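Local coordinates for hypothetical protein HI1011 (Haemophilus influenzae, PDB 1YZY) that phosphorylates 3-oxo-tetronate at the 4-position with ATP, as a member of the four-carbon acid sugar kinase family, at residues K269-Q274 with L298-A303; I351-E356 with A393-N398. All coordinates share one frame; numbering follows the deposited sequence.

Contact 1: K269-Q274 with L298-A303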
loop_
_atom_site.group_PDB
_atom_site.type_symbol
_atom_site.label_atom_id
_atom_site.label_comp_id
_atom_site.label_asym_id
_atom_site.label_seq_id
_atom_site.Cartn_x
_atom_site.Cartn_y
_atom_site.Cartn_z
ATOM N N LYS A 269 20.511 -7.166 21.346
ATOM C CA LYS A 269 19.772 -8.417 21.503
ATOM C C LYS A 269 20.175 -9.604 20.614
ATOM O O LYS A 269 19.860 -10.753 20.953
ATOM C CB LYS A 269 18.268 -8.163 21.297
ATOM C CG LYS A 269 17.606 -7.217 22.294
ATOM C CD LYS A 269 17.561 -7.815 23.691
ATOM C CE LYS A 269 16.693 -6.983 24.620
ATOM N NZ LYS A 269 17.145 -5.569 24.710
ATOM N N ALA A 270 20.849 -9.354 19.491
ATOM C CA ALA A 270 21.194 -10.452 18.580
ATOM C C ALA A 270 22.510 -10.340 17.794
ATOM O O ALA A 270 23.159 -9.290 17.783
ATOM C CB ALA A 270 20.020 -10.678 17.609
ATOM N N PRO A 271 22.932 -11.443 17.140
ATOM C CA PRO A 271 24.172 -11.443 16.351
ATOM C C PRO A 271 24.093 -10.339 15.302
ATOM O O PRO A 271 23.114 -10.253 14.566
ATOM C CB PRO A 271 24.144 -12.815 15.680
ATOM C CG PRO A 271 23.420 -13.654 16.664
ATOM C CD PRO A 271 22.282 -12.764 17.068
ATOM N N HIS A 272 25.119 -9.512 15.218
ATOM C CA HIS A 272 25.106 -8.421 14.264
ATOM C C HIS A 272 26.430 -8.286 13.536
ATOM O O HIS A 272 27.503 -8.330 14.138
ATOM C CB HIS A 272 24.761 -7.118 14.977
ATOM C CG HIS A 272 25.547 -6.899 16.231
ATOM N ND1 HIS A 272 25.270 -7.567 17.404
ATOM C CD2 HIS A 272 26.608 -6.101 16.493
ATOM C CE1 HIS A 272 26.127 -7.189 18.336
ATOM N NE2 HIS A 272 26.950 -6.299 17.811
ATOM N N PHE A 273 26.334 -8.074 12.233
ATOM C CA PHE A 273 27.500 -7.925 11.391
ATOM C C PHE A 273 27.299 -6.659 10.579
ATOM O O PHE A 273 26.436 -6.615 9.708
ATOM C CB PHE A 273 27.612 -9.143 10.467
ATOM C CG PHE A 273 28.890 -9.200 9.677
ATOM C CD1 PHE A 273 29.234 -8.178 8.792
ATOM C CD2 PHE A 273 29.745 -10.283 9.805
ATOM C CE1 PHE A 273 30.406 -8.234 8.050
ATOM C CE2 PHE A 273 30.924 -10.352 9.062
ATOM C CZ PHE A 273 31.254 -9.324 8.185
ATOM N N GLN A 274 28.082 -5.630 10.871
ATOM C CA GLN A 274 27.970 -4.381 10.133
ATOM C C GLN A 274 28.552 -4.497 8.724
ATOM O O GLN A 274 29.727 -4.830 8.552
ATOM C CB GLN A 274 28.664 -3.244 10.875
ATOM C CG GLN A 274 28.605 -1.939 10.109
ATOM C CD GLN A 274 29.289 -0.808 10.826
ATOM O OE1 GLN A 274 29.882 -0.997 11.888
ATOM N NE2 GLN A 274 29.230 0.382 10.241
ATOM N N LEU A 298 22.206 -18.772 12.814
ATOM C CA LEU A 298 20.765 -18.919 12.625
ATOM C C LEU A 298 20.082 -19.631 13.787
ATOM O O LEU A 298 18.875 -19.872 13.753
ATOM C CB LEU A 298 20.462 -19.683 11.336
ATOM C CG LEU A 298 20.494 -18.920 10.016
ATOM C CD1 LEU A 298 20.100 -19.864 8.899
ATOM C CD2 LEU A 298 19.543 -17.730 10.063
ATOM N N ASP A 299 20.852 -19.983 14.808
ATOM C CA ASP A 299 20.290 -20.687 15.949
ATOM C C ASP A 299 20.163 -19.882 17.235
ATOM O O ASP A 299 19.784 -20.431 18.267
ATOM C CB ASP A 299 21.054 -21.992 16.195
ATOM C CG ASP A 299 20.851 -22.999 15.075
ATOM O OD1 ASP A 299 19.919 -23.828 15.180
ATOM O OD2 ASP A 299 21.610 -22.947 14.083
ATOM N N SER A 300 20.509 -18.599 17.193
ATOM C CA SER A 300 20.375 -17.754 18.376
ATOM C C SER A 300 18.882 -17.499 18.617
ATOM O O SER A 300 18.042 -17.836 17.775
ATOM C CB SER A 300 21.113 -16.424 18.187
ATOM O OG SER A 300 22.389 -16.446 18.810
ATOM N N GLU A 301 18.541 -16.941 19.774
ATOM C CA GLU A 301 17.142 -16.664 20.069
ATOM C C GLU A 301 16.556 -15.679 19.064
ATOM O O GLU A 301 15.416 -15.834 18.624
ATOM C CB GLU A 301 16.970 -16.169 21.505
ATOM C CG GLU A 301 17.914 -15.062 21.931
ATOM C CD GLU A 301 17.753 -14.721 23.400
ATOM O OE1 GLU A 301 16.747 -14.066 23.754
ATOM O OE2 GLU A 301 18.622 -15.127 24.204
ATOM N N PHE A 302 17.342 -14.673 18.697
ATOM C CA PHE A 302 16.903 -13.682 17.721
ATOM C C PHE A 302 17.723 -13.761 16.433
ATOM O O PHE A 302 18.938 -13.979 16.464
ATOM C CB PHE A 302 16.955 -12.274 18.322
ATOM C CG PHE A 302 15.858 -12.002 19.325
ATOM C CD1 PHE A 302 14.519 -12.236 18.993
ATOM C CD2 PHE A 302 16.162 -11.520 20.601
ATOM C CE1 PHE A 302 13.500 -11.997 19.916
ATOM C CE2 PHE A 302 15.149 -11.277 21.533
ATOM C CZ PHE A 302 13.817 -11.517 21.190
ATOM N N ALA A 303 17.035 -13.633 15.303
ATOM C CA ALA A 303 17.655 -13.694 13.985
ATOM C C ALA A 303 18.887 -12.804 13.853
ATOM O O ALA A 303 18.940 -11.703 14.410
ATOM C CB ALA A 303 16.645 -13.335 12.930
#

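Contact 2: I351-E356 with A393-N398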
loop_
_atom_site.group_PDB
_atom_site.type_symbol
_atom_site.label_atom_id
_atom_site.label_comp_id
_atom_site.label_asym_id
_atom_site.label_seq_id
_atom_site.Cartn_x
_atom_site.Cartn_y
_atom_site.Cartn_z
ATOM N N ILE A 351 13.400 -9.941 7.175
ATOM C CA ILE A 351 12.984 -8.683 7.781
ATOM C C ILE A 351 13.928 -7.594 7.277
ATOM O O ILE A 351 15.079 -7.520 7.693
ATOM C CB ILE A 351 13.048 -8.769 9.327
ATOM C CG1 ILE A 351 12.181 -9.932 9.821
ATOM C CG2 ILE A 351 12.586 -7.461 9.961
ATOM C CD1 ILE A 351 12.290 -10.179 11.294
ATOM N N THR A 352 13.451 -6.779 6.348
ATOM C CA THR A 352 14.271 -5.711 5.787
ATOM C C THR A 352 13.950 -4.324 6.347
ATOM O O THR A 352 12.863 -4.085 6.888
ATOM C CB THR A 352 14.154 -5.681 4.248
ATOM O OG1 THR A 352 12.778 -5.542 3.871
ATOM C CG2 THR A 352 14.693 -6.985 3.647
ATOM N N ALA A 353 14.927 -3.428 6.260
ATOM C CA ALA A 353 14.767 -2.059 6.732
ATOM C C ALA A 353 15.291 -1.105 5.666
ATOM O O ALA A 353 16.435 -1.223 5.225
ATOM C CB ALA A 353 15.514 -1.858 8.031
ATOM N N GLY A 354 14.460 -0.142 5.282
ATOM C CA GLY A 354 14.843 0.808 4.256
ATOM C C GLY A 354 14.074 0.569 2.968
ATOM O O GLY A 354 13.825 -0.574 2.580
ATOM N N GLY A 355 13.718 1.660 2.292
ATOM C CA GLY A 355 12.967 1.560 1.053
ATOM C C GLY A 355 13.692 0.834 -0.063
ATOM O O GLY A 355 13.115 -0.032 -0.718
ATOM N N GLU A 356 14.935 1.229 -0.319
ATOM C CA GLU A 356 15.729 0.602 -1.369
ATOM C C GLU A 356 16.124 -0.840 -1.051
ATOM O O GLU A 356 16.101 -1.698 -1.940
ATOM C CB GLU A 356 16.972 1.475 -1.640
ATOM C CG GLU A 356 16.758 2.976 -1.642
ATOM C CD GLU A 356 18.021 3.667 -2.170
ATOM O OE1 GLU A 356 17.895 4.705 -2.859
ATOM O OE2 GLU A 356 19.139 3.175 -1.902
ATOM N N ALA A 393 9.018 -8.896 6.049
ATOM C CA ALA A 393 8.564 -7.729 6.793
ATOM C C ALA A 393 9.420 -6.599 6.244
ATOM O O ALA A 393 10.613 -6.512 6.539
ATOM C CB ALA A 393 8.810 -7.903 8.289
ATOM N N LEU A 394 8.808 -5.768 5.406
ATOM C CA LEU A 394 9.499 -4.653 4.771
ATOM C C LEU A 394 9.247 -3.355 5.532
ATOM O O LEU A 394 8.138 -2.812 5.502
ATOM C CB LEU A 394 9.019 -4.532 3.323
ATOM C CG LEU A 394 8.875 -5.873 2.587
ATOM C CD1 LEU A 394 8.242 -5.660 1.222
ATOM C CD2 LEU A 394 10.227 -6.579 2.458
ATOM N N LYS A 395 10.268 -2.866 6.230
ATOM C CA LYS A 395 10.138 -1.645 7.012
ATOM C C LYS A 395 10.812 -0.419 6.401
ATOM O O LYS A 395 12.034 -0.299 6.450
ATOM C CB LYS A 395 10.697 -1.861 8.424
ATOM C CG LYS A 395 10.456 -0.681 9.376
ATOM C CD LYS A 395 11.597 -0.502 10.368
ATOM C CE LYS A 395 12.824 0.136 9.722
ATOM N NZ LYS A 395 12.898 1.605 9.942
ATOM N N SER A 396 10.019 0.513 5.872
ATOM C CA SER A 396 10.586 1.741 5.317
ATOM C C SER A 396 11.235 2.443 6.534
ATOM O O SER A 396 10.984 2.099 7.692
ATOM C CB SER A 396 9.524 2.583 4.602
ATOM O OG SER A 396 9.761 2.625 3.198
ATOM N N GLY A 397 12.144 3.359 6.220
ATOM C CA GLY A 397 12.955 3.996 7.260
ATOM C C GLY A 397 12.240 4.695 8.409
ATOM O O GLY A 397 12.790 4.785 9.504
ATOM N N ASN A 398 11.030 5.196 8.188
ATOM C CA ASN A 398 10.330 5.914 9.247
ATOM C C ASN A 398 9.393 5.138 10.165
ATOM O O ASN A 398 9.122 5.575 11.286
ATOM C CB ASN A 398 9.577 7.105 8.658
ATOM C CG ASN A 398 10.486 8.272 8.338
ATOM O OD1 ASN A 398 11.538 8.449 8.959
ATOM N ND2 ASN A 398 10.070 9.098 7.382
HETATM O O HOH W 1 12.663 4.383 3.138
#

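Contact 1: K269-Q274 with L298-A303
Ala270 and Phe302 meet where two loops run side by side at the edge of the nucleotide-binding C-terminal domain, just before the outermost strand 272-274 and its parallel neighbour 305-307. The methyl CB of Ala270 lies 3.5 Å from CB of Phe302 and equally close, 3.5 Å, to the carbonyl O of Ala303, so it sits against both side chain and backbone of the opposing loop. CG of Phe302 stands beside its own backbone N, anti to the carbonyl carbon (chi1 -73°), and this brings the CD2 edge of the ring to Lys269, whose O stands near the ring plane, 3.8 Å from CD2; CB of Lys269 touches the same ring atom before the chain bends away. On the other flank of Ala270 the Pro271 ring slips over the opposing backbone, its CD 3.6 Å from Phe302 O and its CG 3.7 Å from Ser300 OG. The join is thus made by van der Waals contact, largely of small or ring side chains with carbonyl groups and the Ser300 side chain. Second-shell groups hold both loops: Tyr266 OH hydrogen-bonds Ala303 O, the Phe302 side chain rests on Glu406 and Gln409 of helix 404-410, and Pro271 leans on Trp293 of helix 286-295. Backbone bonds from Pro271 and Phe273 to Met305 then start the pairing of the two strands. The approach to the edge strand carries a bond of its own: His272 ND1 donates in its ring plane to Ala270 O at 2.8 Å, nearly straight at 175°.

Contact 2: I351-E356 with A393-N398
Two neighbouring parallel strands of the nucleotide-binding domain end here at glycine-containing connections that, by similarity, bind ATP: Gly354, Gly355 and Glu356 follow one strand, Gly397 the other. The strand ends 351-353 and 393-395 run 11° apart, pairing Ile351 with Ala393, Thr352 with Leu394 and Ala353 with Lys395. Thr352 uses both its backbone N and O toward strand 391-395, the N donating to Ala393 O at 2.9 Å and the O accepting from Lys395 N at 2.9 Å. Gly354 N then reaches Lys395 O at 2.7 Å, carrying the pairing one residue past the strand to the N-cap of helix 355-365. Gly354 has a positive phi of 109°, where a side chain would press on the preceding carbonyl.

Thr352 and Leu394 stand side by side, with Thr352 OG1 3.1 Å from the CD2 methyl of Leu394, a tight approach. That hydroxyl, held between backbone N and carbonyl carbon (chi1 56°), is hydrogen-bonded to Ser358 OG. On the other face the bent Lys395 chain lays CE 3.8 Å from CB of Ala353 and curls its NZ back to Ser396 O at 3.0 Å; Gln262 and Thr259 also bind this ammonium group, so three oxygens fix it. Beyond the strands a water accepts from Gly397 N at 3.3 Å and more weakly from Gly355 N, bridging the two segments.

Helix 355-365 packs over the Thr352 and Leu394 face through Val361 and Val362, whereas Phe405 of helix 404-410 lies on Ile351 and Ala353; strand 248-252 continues the parallel pairing beyond 351-353.

Both contacts belong to the nucleotide-binding domain, their centres about 18 Å apart and their nearest atoms about 6 Å apart without touching. Contact 2 is buried between two inner strands and reaches the predicted ATP site; contact 1 lies at the surface, beside the edge strand and away from that site. Strands 248-252 and 305-307 intervene between the strand pair of contact 2 and strand 272-274, while helix 404-410 packs against side chains of both contacts. Their chemistry follows this placing: main-chain hydrogen bonds and a bridging water join 351-356 to 393-398, with the Lys395 ammonium bonded within its own segment and to helix 257-266, whereas 269-274 and 298-303 meet through carbon atoms, carbonyl oxygens and a serine hydroxyl.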